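Local coordinates for alginate lyase (Bacteroides ovatus, PDB 3NNB), which probably cleaves the polysaccharide alginate by beta-elimination, at residues Gln216-Asn221 with Lys253-Gln258. Sequence-based numbering, arbitrary orientation.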
loop_
_atom_site.group_PDB
_atom_site.type_symbol
_atom_site.label_atom_id
_atom_site.label_comp_id
_atom_site.label_asym_id
_atom_site.label_seq_id
_atom_site.Cartn_x
_atom_site.Cartn_y
_atom_site.Cartn_z
ATOM N N GLN A 216 -5.358 -7.701 -12.876
ATOM C CA GLN A 216 -5.754 -8.966 -12.274
ATOM C C GLN A 216 -4.927 -10.122 -12.856
ATOM O O GLN A 216 -4.562 -11.032 -12.131
ATOM C CB GLN A 216 -7.253 -9.221 -12.453
ATOM C CG GLN A 216 -7.782 -10.426 -11.651
ATOM C CD GLN A 216 -7.563 -11.786 -12.325
ATOM O OE1 GLN A 216 -7.520 -11.894 -13.556
ATOM N NE2 GLN A 216 -7.384 -12.843 -11.492
ATOM N N ARG A 217 -4.638 -10.066 -14.164
ATOM C CA ARG A 217 -3.909 -11.108 -14.896
ATOM C C ARG A 217 -2.417 -11.035 -14.733
ATOM O O ARG A 217 -1.703 -11.915 -15.227
ATOM C CB ARG A 217 -4.158 -10.981 -16.412
ATOM C CG ARG A 217 -5.575 -11.226 -16.881
ATOM C CD ARG A 217 -5.585 -11.371 -18.423
ATOM N NE ARG A 217 -5.156 -10.163 -19.152
ATOM C CZ ARG A 217 -5.984 -9.188 -19.555
ATOM N NH1 ARG A 217 -7.284 -9.263 -19.286
ATOM N NH2 ARG A 217 -5.515 -8.130 -20.221
ATOM N N ALA A 218 -1.922 -9.935 -14.141
ATOM C CA ALA A 218 -0.487 -9.730 -14.011
ATOM C C ALA A 218 0.174 -10.854 -13.218
ATOM O O ALA A 218 -0.370 -11.360 -12.250
ATOM C CB ALA A 218 -0.168 -8.334 -13.386
ATOM N N LYS A 219 1.356 -11.273 -13.672
ATOM C CA LYS A 219 2.053 -12.408 -13.121
ATOM C C LYS A 219 2.999 -12.091 -11.966
ATOM O O LYS A 219 3.529 -13.004 -11.325
ATOM C CB LYS A 219 2.855 -13.076 -14.234
ATOM C CG LYS A 219 1.965 -13.604 -15.355
ATOM C CD LYS A 219 2.746 -14.482 -16.321
ATOM C CE LYS A 219 1.851 -14.927 -17.480
ATOM N NZ LYS A 219 0.615 -15.603 -16.978
ATOM N N ASN A 220 3.227 -10.811 -11.718
ATOM C CA ASN A 220 4.212 -10.354 -10.724
ATOM C C ASN A 220 3.524 -9.627 -9.574
ATOM O O ASN A 220 2.345 -9.813 -9.306
ATOM C CB ASN A 220 5.311 -9.498 -11.390
ATOM C CG ASN A 220 4.821 -8.147 -11.824
ATOM O OD1 ASN A 220 3.594 -7.916 -11.893
ATOM N ND2 ASN A 220 5.748 -7.217 -12.091
ATOM N N ASN A 221 4.269 -8.791 -8.885
ATOM C CA ASN A 221 3.739 -8.049 -7.744
ATOM C C ASN A 221 2.416 -7.315 -8.023
ATOM O O ASN A 221 1.615 -7.116 -7.108
ATOM C CB ASN A 221 4.806 -7.108 -7.160
ATOM C CG ASN A 221 5.084 -5.897 -8.034
ATOM O OD1 ASN A 221 4.263 -4.969 -8.069
ATOM N ND2 ASN A 221 6.240 -5.874 -8.738
ATOM N N LYS A 253 -3.213 -18.959 -6.898
ATOM C CA LYS A 253 -3.160 -17.954 -7.950
ATOM C C LYS A 253 -1.921 -17.069 -7.873
ATOM O O LYS A 253 -1.353 -16.692 -8.924
ATOM C CB LYS A 253 -4.403 -17.075 -7.899
ATOM C CG LYS A 253 -4.588 -16.176 -9.110
ATOM C CD LYS A 253 -5.892 -15.337 -9.003
ATOM C CE LYS A 253 -7.147 -16.171 -8.984
ATOM N NZ LYS A 253 -7.242 -17.036 -10.209
ATOM N N ARG A 254 -1.486 -16.787 -6.644
ATOM C CA ARG A 254 -0.431 -15.784 -6.411
ATOM C C ARG A 254 0.820 -16.387 -5.751
ATOM O O ARG A 254 1.904 -16.335 -6.308
ATOM C CB ARG A 254 -0.940 -14.604 -5.574
ATOM C CG ARG A 254 -2.199 -13.959 -6.113
ATOM C CD ARG A 254 -2.060 -13.431 -7.547
ATOM N NE ARG A 254 -3.338 -12.876 -7.986
ATOM C CZ ARG A 254 -3.567 -12.361 -9.187
ATOM N NH1 ARG A 254 -2.645 -12.389 -10.125
ATOM N NH2 ARG A 254 -4.741 -11.826 -9.442
ATOM N N LEU A 255 0.677 -16.994 -4.575
ATOM C CA LEU A 255 1.861 -17.452 -3.862
ATOM C C LEU A 255 2.602 -18.545 -4.614
ATOM O O LEU A 255 3.814 -18.514 -4.735
ATOM C CB LEU A 255 1.521 -17.983 -2.449
ATOM C CG LEU A 255 0.902 -16.944 -1.509
ATOM C CD1 LEU A 255 0.557 -17.587 -0.182
ATOM C CD2 LEU A 255 1.782 -15.663 -1.318
ATOM N N PHE A 256 1.876 -19.557 -5.085
ATOM C CA PHE A 256 2.562 -20.718 -5.661
ATOM C C PHE A 256 3.008 -20.420 -7.100
ATOM O O PHE A 256 3.852 -21.142 -7.661
ATOM C CB PHE A 256 1.694 -21.986 -5.606
ATOM C CG PHE A 256 1.175 -22.348 -4.218
ATOM C CD1 PHE A 256 1.797 -21.913 -3.051
ATOM C CD2 PHE A 256 0.035 -23.144 -4.092
ATOM C CE1 PHE A 256 1.292 -22.240 -1.784
ATOM C CE2 PHE A 256 -0.457 -23.478 -2.817
ATOM C CZ PHE A 256 0.166 -23.035 -1.695
ATOM N N ALA A 257 2.423 -19.395 -7.699
ATOM C CA ALA A 257 2.798 -18.965 -9.028
ATOM C C ALA A 257 4.112 -18.154 -8.972
ATOM O O ALA A 257 4.960 -18.303 -9.846
ATOM C CB ALA A 257 1.687 -18.130 -9.645
ATOM N N GLN A 258 4.222 -17.280 -7.987
ATOM C CA GLN A 258 5.273 -16.236 -7.900
ATOM C C GLN A 258 6.488 -16.578 -7.028
ATOM O O GLN A 258 7.521 -15.908 -7.150
ATOM C CB GLN A 258 4.676 -14.904 -7.425
ATOM C CG GLN A 258 3.578 -14.389 -8.333
ATOM C CD GLN A 258 3.159 -12.973 -8.069
ATOM O OE1 GLN A 258 3.917 -12.145 -7.504
ATOM N NE2 GLN A 258 1.921 -12.659 -8.501
HETATM O O HOH W 1 -0.054 -13.574 -10.343
HETATM O O HOH W 2 4.106 -15.647 -11.725
#
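R254 reaches from helix 240-258 to the backbone carbonyl of Q216, at the end of helix 210-216, where Q216 O receives both terminal nitrogens of its guanidinium. The NH2 bond, 2.8 Å to Q216 O, lies in the carbonyl plane on a lone pair; the NH1 bond to the same oxygen is more bent (139° at the hydrogen) and approaches tilted from that plane. Arginine suits this place because its flat, five-donor head can grip one oxygen end-on while NE makes a salt bridge to D227. With D227 and Q216 O both engaged, the head's rotation is probably restricted and its positive charge balanced.

Q258 fills the tight, buried side. With CG anti to its carbonyl carbon (chi1 -59°) and the chain extended beyond, its amide meets the loop at K219 and N220. NE2 gives a weak bond to N220 O at 3.0 Å, and OE1 accepts from N281, so glutamine's paired donor and acceptor are both used. A water joins the two halves, accepting from R254 NH1 and Q258 NE2 and donating to A218 O.

The outer side is looser. K253 sets its CD over one guanidinium face, toward the rim, and 3.8 Å from Q216 NE2; a second water donates firmly to K219 O but only weakly to A257 O.

N220 is the N-cap of helix 221-236, its OD1 accepting from H222 N, while ND2 is hydrogen-bonded to a citric acid molecule, probably from the crystallisation liquor. The contact thus ties the loop between helices 210-216 and 221-236 to the last turn of helix 240-258, with L224 of helix 221-236 touching the side chains of both R254 and Q258 and helix 274-293 packing against N221.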